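Local coordinates for protein ATP-dependent RNA helicase HrpB (Escherichia coli, PDB 6EUD) that hydrolyses ATP to ADP and phosphate as a DExH-box NTPase of the DEAH/RHA helicase group, with RNA helicase and single-stranded RNA binding activities, at residues Gly35-Gln43 with Val67-Leu75; Gly80-Arg88 with Asn96-Val106. All blocks are in the same frame, centred on the assembly; numbering follows the deposited sequence.

Contact 1 (Gly35-Gln43 with Val67-Leu75); sequences GKSTWLPLQ and VAQRLAELL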
# COMPACT_ATOMS: atom_id res chain seq x y z
N GLY A 35 9.52 -8.51 32.77
CA GLY A 35 8.28 -8.91 33.41
C GLY A 35 7.15 -7.91 33.19
O GLY A 35 6.15 -7.93 33.91
N LYS A 36 7.30 -7.04 32.20
CA LYS A 36 6.29 -6.02 31.93
C LYS A 36 4.96 -6.67 31.53
O LYS A 36 3.90 -6.09 31.74
CB LYS A 36 6.76 -5.06 30.84
CG LYS A 36 7.08 -5.72 29.51
CD LYS A 36 7.44 -4.69 28.44
CE LYS A 36 7.94 -5.36 27.17
NZ LYS A 36 6.94 -6.30 26.62
N SER A 37 5.05 -7.88 30.99
CA SER A 37 3.88 -8.63 30.54
C SER A 37 3.41 -9.65 31.59
O SER A 37 2.21 -9.82 31.83
CB SER A 37 4.20 -9.36 29.23
OG SER A 37 4.91 -8.52 28.34
N THR A 38 4.38 -10.31 32.21
CA THR A 38 4.11 -11.44 33.10
C THR A 38 4.04 -11.03 34.57
O THR A 38 4.05 -11.88 35.47
CB THR A 38 5.19 -12.52 32.94
OG1 THR A 38 6.49 -11.93 33.04
CG2 THR A 38 5.05 -13.20 31.58
N TRP A 39 3.96 -9.73 34.82
CA TRP A 39 3.86 -9.26 36.18
C TRP A 39 2.99 -8.03 36.25
O TRP A 39 1.92 -8.07 36.84
CB TRP A 39 5.24 -8.97 36.77
CG TRP A 39 5.22 -8.77 38.25
CD1 TRP A 39 5.11 -9.75 39.19
CD2 TRP A 39 5.34 -7.54 38.96
NE1 TRP A 39 5.15 -9.20 40.45
CE2 TRP A 39 5.29 -7.84 40.34
CE3 TRP A 39 5.49 -6.20 38.57
CZ2 TRP A 39 5.38 -6.86 41.33
CZ3 TRP A 39 5.58 -5.22 39.57
CH2 TRP A 39 5.52 -5.56 40.92
N LEU A 40 3.46 -6.96 35.62
CA LEU A 40 2.85 -5.63 35.76
C LEU A 40 1.31 -5.53 35.69
O LEU A 40 0.72 -4.73 36.42
CB LEU A 40 3.46 -4.69 34.71
CG LEU A 40 3.13 -3.20 34.87
CD1 LEU A 40 3.28 -2.73 36.31
CD2 LEU A 40 4.01 -2.38 33.95
N PRO A 41 0.64 -6.33 34.83
CA PRO A 41 -0.83 -6.26 34.81
C PRO A 41 -1.55 -6.42 36.16
O PRO A 41 -2.42 -5.61 36.47
CB PRO A 41 -1.20 -7.40 33.87
CG PRO A 41 -0.08 -7.44 32.91
CD PRO A 41 1.15 -7.13 33.70
N LEU A 42 -1.21 -7.45 36.93
CA LEU A 42 -1.85 -7.72 38.21
C LEU A 42 -1.79 -6.52 39.17
O LEU A 42 -2.72 -6.30 39.94
CB LEU A 42 -1.20 -8.92 38.88
CG LEU A 42 -1.30 -10.27 38.18
CD1 LEU A 42 -0.46 -11.30 38.92
CD2 LEU A 42 -2.75 -10.71 38.07
N GLN A 43 -0.70 -5.77 39.12
CA GLN A 43 -0.48 -4.68 40.07
C GLN A 43 -1.25 -3.42 39.68
O GLN A 43 -1.54 -2.57 40.53
CB GLN A 43 1.02 -4.38 40.25
CG GLN A 43 1.87 -5.50 40.90
CD GLN A 43 1.79 -6.87 40.22
OE1 GLN A 43 1.23 -7.01 39.14
NE2 GLN A 43 2.31 -7.90 40.88
N VAL A 67 1.31 -15.17 28.28
CA VAL A 67 1.08 -14.11 29.26
C VAL A 67 -0.06 -14.44 30.23
O VAL A 67 0.08 -14.28 31.44
CB VAL A 67 0.78 -12.78 28.56
CG1 VAL A 67 0.69 -11.65 29.57
CG2 VAL A 67 1.87 -12.48 27.55
N ALA A 68 -1.19 -14.89 29.69
CA ALA A 68 -2.39 -15.22 30.47
C ALA A 68 -2.19 -16.41 31.41
O ALA A 68 -2.67 -16.39 32.54
CB ALA A 68 -3.56 -15.50 29.54
N GLN A 69 -1.50 -17.44 30.93
CA GLN A 69 -1.24 -18.63 31.74
C GLN A 69 -0.17 -18.37 32.81
O GLN A 69 -0.29 -18.82 33.95
CB GLN A 69 -0.82 -19.81 30.84
CG GLN A 69 -0.52 -21.09 31.60
CD GLN A 69 0.93 -21.19 32.04
OE1 GLN A 69 1.79 -20.44 31.57
NE2 GLN A 69 1.21 -22.11 32.96
N ARG A 70 0.88 -17.64 32.43
CA ARG A 70 1.98 -17.35 33.34
C ARG A 70 1.56 -16.39 34.44
O ARG A 70 1.98 -16.54 35.59
CB ARG A 70 3.18 -16.79 32.59
CG ARG A 70 3.97 -17.82 31.81
CD ARG A 70 5.45 -17.55 31.90
NE ARG A 70 5.83 -17.08 33.23
CZ ARG A 70 5.95 -17.86 34.30
NH1 ARG A 70 5.71 -19.16 34.21
NH2 ARG A 70 6.30 -17.34 35.47
N LEU A 71 0.74 -15.41 34.08
CA LEU A 71 0.27 -14.41 35.03
C LEU A 71 -0.78 -15.01 35.98
O LEU A 71 -1.01 -14.49 37.08
CB LEU A 71 -0.29 -13.20 34.28
CG LEU A 71 -0.67 -11.93 35.04
CD1 LEU A 71 0.38 -10.85 34.84
CD2 LEU A 71 -2.01 -11.42 34.56
N ALA A 72 -1.39 -16.11 35.55
CA ALA A 72 -2.37 -16.82 36.37
C ALA A 72 -1.69 -17.61 37.49
O ALA A 72 -2.24 -17.77 38.58
CB ALA A 72 -3.22 -17.74 35.50
N GLU A 73 -0.49 -18.12 37.22
CA GLU A 73 0.28 -18.86 38.21
C GLU A 73 0.66 -17.98 39.40
O GLU A 73 0.80 -18.47 40.52
CB GLU A 73 1.54 -19.46 37.59
CG GLU A 73 1.27 -20.52 36.53
CD GLU A 73 2.53 -20.96 35.81
OE1 GLU A 73 3.64 -20.70 36.32
OE2 GLU A 73 2.41 -21.57 34.72
N LEU A 74 0.84 -16.68 39.14
CA LEU A 74 1.20 -15.74 40.19
C LEU A 74 0.08 -15.60 41.21
O LEU A 74 0.33 -15.44 42.41
CB LEU A 74 1.55 -14.37 39.61
CG LEU A 74 2.96 -14.22 39.03
CD1 LEU A 74 3.46 -12.79 39.22
CD2 LEU A 74 3.93 -15.21 39.68
N LEU A 75 -1.16 -15.65 40.74
CA LEU A 75 -2.32 -15.64 41.62
C LEU A 75 -2.73 -17.06 42.03
O LEU A 75 -3.74 -17.25 42.71
CB LEU A 75 -3.50 -14.92 40.97
CG LEU A 75 -3.51 -13.39 40.96
CD1 LEU A 75 -4.79 -12.86 40.33
CD2 LEU A 75 -3.35 -12.84 42.37
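The backbones of 35-43 and 67-75 come nearest at Thr38 and Leu71, whose CA atoms lie 5.2 Å apart, where the loop leaving the P-loop (Walker A) passes the side of helix 61-74 before turning into helix 40-45. Gly35, Lys36 and Ser37 belong to the predicted ATP site of this RecA-like domain; Lys36 forms a salt bridge with Glu127, and Ser37 OG is hydrogen-bonded to Asp126, both of the DEFH box. No hydrogen bond joins the two segments, and their 485 Å² of buried surface is mostly apolar. The side chains of Leu42 and Leu71 lie alongside each other, running opposite ways, with Leu42 CG 3.6 Å from Leu71 CG. The two branches of Leu42 then part: CD1 reaches Leu74 CB at 3.7 Å, while CD2 meets Leu75 CD1. Leu71 has CG anti to the backbone N (chi1 -171°), which extends CD1 over the loop backbone, 3.7 Å from Thr38 C, and against the Pro41 ring at CB. An alanine at Leu42 would remove both branches and is likely to open a gap beside Leu71, leaving Leu74 and Leu75 without this apolar partner. Nearer the nucleotide loop, Val67 CG1 sits 3.3 Å from Ser37 O, so the helix packs directly on the P-loop backbone. Toward the solvent-exposed end, Thr38 CG2 rests against Arg70 CB. Leu74 comes in roughly perpendicular to the Trp39 side chain, and its CD1 approaches the indole at its edge, near the ring plane, 3.5 Å from Trp39 CD1.

Contact 2 (Gly80-Arg88 with Asn96-Val106); sequences GDTVGYRMR and NTRLEVVTEGV
Arg86 lays its aliphatic part over Val106 and Val102, with Arg86 CB 3.7 Å from Val106 CG1, and carries its guanidinium onward to Glu100. Its side chain runs straight out to NE, which brings NE and NH2 side-on to the carboxylate. Arg86 NE binds Glu100 OE1 at 3.0 Å. Arg86 NH2 binds Glu100 OE2 at 3.1 Å. Both oxygens lie near the guanidinium plane but are approached from above the carboxylate plane, the two groups being turned 60° apart. This two-point salt bridge limits rotation of both ends.

Beneath it the backbones run parallel, their strand axes 28° apart. Gly84 N donates to Leu99 O at 2.7 Å, nearly straight at 173°, and Gly84 O accepts from Val101 N; Arg86 N continues the series to Val101 O. Gly84 suits its place, since a CB would fall tightly against Thr97 CG2. The other face carries Val83 CG1 beside Leu99 CD1 at 3.6 Å. Past the strand ends, Glu104 OE2 takes the Arg88 N-H on its anti side at 2.9 Å, while Glu104 OE1 forms a salt bridge with Arg61. Strand 90-92 pairs antiparallel with 83-87, and 53-57 lies parallel beyond 99-102. Parallel strands with helix 61-74 on the Val83 and Leu99 face and helix 106-113 on the Glu100 face are typical of the alpha/beta core of a helicase RecA-like domain.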
# COMPACT_ATOMS: atom_id res chain seq x y z
N GLY A 80 -8.75 -18.34 32.45
CA GLY A 80 -10.18 -18.20 32.31
C GLY A 80 -10.72 -17.57 33.59
O GLY A 80 -11.79 -16.97 33.63
N ASP A 81 -9.93 -17.70 34.65
CA ASP A 81 -10.37 -17.35 35.98
C ASP A 81 -9.51 -16.21 36.56
O ASP A 81 -8.33 -16.40 36.82
CB ASP A 81 -10.35 -18.65 36.85
CG ASP A 81 -10.34 -18.40 38.36
OD1 ASP A 81 -10.73 -17.31 38.80
OD2 ASP A 81 -10.00 -19.35 39.12
N THR A 82 -10.12 -15.03 36.75
CA THR A 82 -9.50 -13.73 37.14
C THR A 82 -8.51 -13.19 36.11
O THR A 82 -8.40 -11.97 35.96
CB THR A 82 -8.78 -13.76 38.48
OG1 THR A 82 -8.05 -14.98 38.62
CG2 THR A 82 -9.77 -13.63 39.60
N VAL A 83 -7.76 -14.07 35.46
CA VAL A 83 -6.98 -13.69 34.29
C VAL A 83 -7.49 -14.57 33.19
O VAL A 83 -7.48 -15.80 33.31
CB VAL A 83 -5.45 -13.89 34.47
CG1 VAL A 83 -4.72 -13.56 33.16
CG2 VAL A 83 -4.92 -13.07 35.63
N GLY A 84 -7.99 -13.95 32.13
CA GLY A 84 -8.54 -14.69 31.02
C GLY A 84 -7.89 -14.30 29.71
O GLY A 84 -7.04 -13.40 29.66
N TYR A 85 -8.29 -14.99 28.64
CA TYR A 85 -7.79 -14.70 27.31
C TYR A 85 -8.91 -14.91 26.27
O TYR A 85 -9.88 -15.63 26.53
CB TYR A 85 -6.57 -15.58 26.98
CG TYR A 85 -6.84 -17.07 26.89
CD1 TYR A 85 -7.35 -17.64 25.73
CD2 TYR A 85 -6.58 -17.91 27.97
CE1 TYR A 85 -7.61 -18.99 25.64
CE2 TYR A 85 -6.84 -19.27 27.89
CZ TYR A 85 -7.35 -19.81 26.72
OH TYR A 85 -7.61 -21.16 26.63
N ARG A 86 -8.78 -14.25 25.12
CA ARG A 86 -9.69 -14.45 23.98
C ARG A 86 -8.90 -14.54 22.68
O ARG A 86 -7.95 -13.78 22.47
CB ARG A 86 -10.71 -13.31 23.88
CG ARG A 86 -11.65 -13.20 25.04
CD ARG A 86 -12.56 -12.00 24.88
NE ARG A 86 -13.32 -11.75 26.09
CZ ARG A 86 -14.49 -12.32 26.36
NH1 ARG A 86 -15.02 -13.16 25.48
NH2 ARG A 86 -15.12 -12.06 27.49
N MET A 87 -9.29 -15.45 21.79
CA MET A 87 -8.62 -15.60 20.50
C MET A 87 -9.63 -15.64 19.35
O MET A 87 -10.83 -15.50 19.56
CB MET A 87 -7.75 -16.87 20.50
CG MET A 87 -6.49 -16.77 21.35
SD MET A 87 -6.26 -18.15 22.50
CE MET A 87 -6.47 -19.56 21.42
N ARG A 88 -9.14 -15.84 18.13
CA ARG A 88 -10.01 -15.87 16.95
C ARG A 88 -10.96 -17.08 16.94
O ARG A 88 -12.03 -17.02 16.35
CB ARG A 88 -9.17 -15.87 15.66
CG ARG A 88 -10.01 -15.72 14.39
CD ARG A 88 -9.17 -15.31 13.20
NE ARG A 88 -8.65 -16.47 12.48
CZ ARG A 88 -7.95 -16.39 11.34
NH1 ARG A 88 -7.70 -15.21 10.80
NH2 ARG A 88 -7.52 -17.50 10.75
N ASN A 96 -16.04 -13.74 36.38
CA ASN A 96 -14.96 -13.87 37.29
C ASN A 96 -13.95 -12.82 36.94
O ASN A 96 -13.65 -11.97 37.76
CB ASN A 96 -14.43 -15.30 37.08
CG ASN A 96 -13.10 -15.61 37.74
OD1 ASN A 96 -12.25 -14.76 37.88
ND2 ASN A 96 -12.89 -16.87 38.07
N THR A 97 -13.47 -12.88 35.70
CA THR A 97 -12.26 -12.21 35.23
C THR A 97 -12.23 -10.70 35.48
O THR A 97 -13.26 -10.08 35.70
CB THR A 97 -12.08 -12.50 33.72
OG1 THR A 97 -12.38 -13.88 33.47
CG2 THR A 97 -10.67 -12.25 33.30
N ARG A 98 -11.03 -10.13 35.46
CA ARG A 98 -10.90 -8.68 35.47
C ARG A 98 -9.81 -8.28 34.48
O ARG A 98 -9.71 -7.12 34.08
CB ARG A 98 -10.60 -8.17 36.88
CG ARG A 98 -11.83 -8.14 37.78
CD ARG A 98 -11.50 -7.54 39.12
NE ARG A 98 -10.84 -6.25 38.94
CZ ARG A 98 -10.26 -5.57 39.93
NH1 ARG A 98 -10.26 -6.06 41.16
NH2 ARG A 98 -9.68 -4.40 39.67
N LEU A 99 -9.02 -9.26 34.06
CA LEU A 99 -7.91 -9.05 33.15
C LEU A 99 -8.01 -10.04 32.00
O LEU A 99 -7.81 -11.24 32.19
CB LEU A 99 -6.58 -9.19 33.89
CG LEU A 99 -5.24 -8.85 33.22
CD1 LEU A 99 -4.70 -10.01 32.40
CD2 LEU A 99 -5.35 -7.60 32.38
N GLU A 100 -8.32 -9.54 30.81
CA GLU A 100 -8.42 -10.38 29.63
C GLU A 100 -7.22 -10.14 28.71
O GLU A 100 -6.81 -9.00 28.49
CB GLU A 100 -9.74 -10.13 28.91
CG GLU A 100 -10.96 -10.49 29.74
CD GLU A 100 -12.29 -10.25 29.02
OE1 GLU A 100 -12.28 -9.65 27.93
OE2 GLU A 100 -13.35 -10.66 29.56
N VAL A 101 -6.64 -11.23 28.20
CA VAL A 101 -5.49 -11.15 27.31
C VAL A 101 -5.91 -11.57 25.91
O VAL A 101 -6.03 -12.76 25.62
CB VAL A 101 -4.32 -12.05 27.78
CG1 VAL A 101 -3.09 -11.81 26.92
CG2 VAL A 101 -4.00 -11.78 29.25
N VAL A 102 -6.13 -10.59 25.04
CA VAL A 102 -6.73 -10.84 23.73
C VAL A 102 -5.71 -10.75 22.59
O VAL A 102 -4.62 -10.21 22.76
CB VAL A 102 -7.87 -9.84 23.47
CG1 VAL A 102 -8.89 -9.90 24.60
CG2 VAL A 102 -7.33 -8.42 23.33
N THR A 103 -6.09 -11.30 21.44
CA THR A 103 -5.27 -11.27 20.23
C THR A 103 -6.07 -11.62 18.98
O THR A 103 -7.26 -11.91 19.06
CB THR A 103 -4.12 -12.25 20.29
OG1 THR A 103 -3.35 -12.15 19.09
CG2 THR A 103 -4.66 -13.66 20.42
N GLU A 104 -5.40 -11.60 17.83
CA GLU A 104 -6.01 -11.97 16.54
C GLU A 104 -7.27 -11.17 16.19
O GLU A 104 -8.27 -11.76 15.76
CB GLU A 104 -6.34 -13.46 16.53
CG GLU A 104 -5.11 -14.34 16.54
CD GLU A 104 -5.45 -15.82 16.59
OE1 GLU A 104 -4.75 -16.59 15.91
OE2 GLU A 104 -6.41 -16.20 17.31
N GLY A 105 -7.22 -9.85 16.37
CA GLY A 105 -8.32 -8.97 16.00
C GLY A 105 -9.45 -8.92 17.00
O GLY A 105 -10.44 -8.22 16.77
N VAL A 106 -9.34 -9.66 18.11
CA VAL A 106 -10.40 -9.71 19.11
C VAL A 106 -10.67 -8.31 19.71
O VAL A 106 -11.82 -7.91 19.87
CB VAL A 106 -10.07 -10.70 20.25
CG1 VAL A 106 -10.95 -10.45 21.47
CG2 VAL A 106 -10.22 -12.14 19.77

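Both contacts lie in one RecA-like domain and meet through helix 61-74, which contact 1 packs against the P-loop side and which also covers the sheet face of contact 2. Leu71 shows the join: its CD2 lies 3.5 Å from Val83 CG2 and 3.7 Å from Leu99 CD1. Ala68 adds a second touch, with CB 3.8 Å from Val101 CG2. Each contact is partly buried, though the chemistry differs. Contact 1 is apolar packing without cross-segment hydrogen bonds, running from buried Val67 to exposed Leu74 and Leu75; contact 2 is a strand pair joined by backbone hydrogen bonds, with a salt bridge on the face turned from that helix.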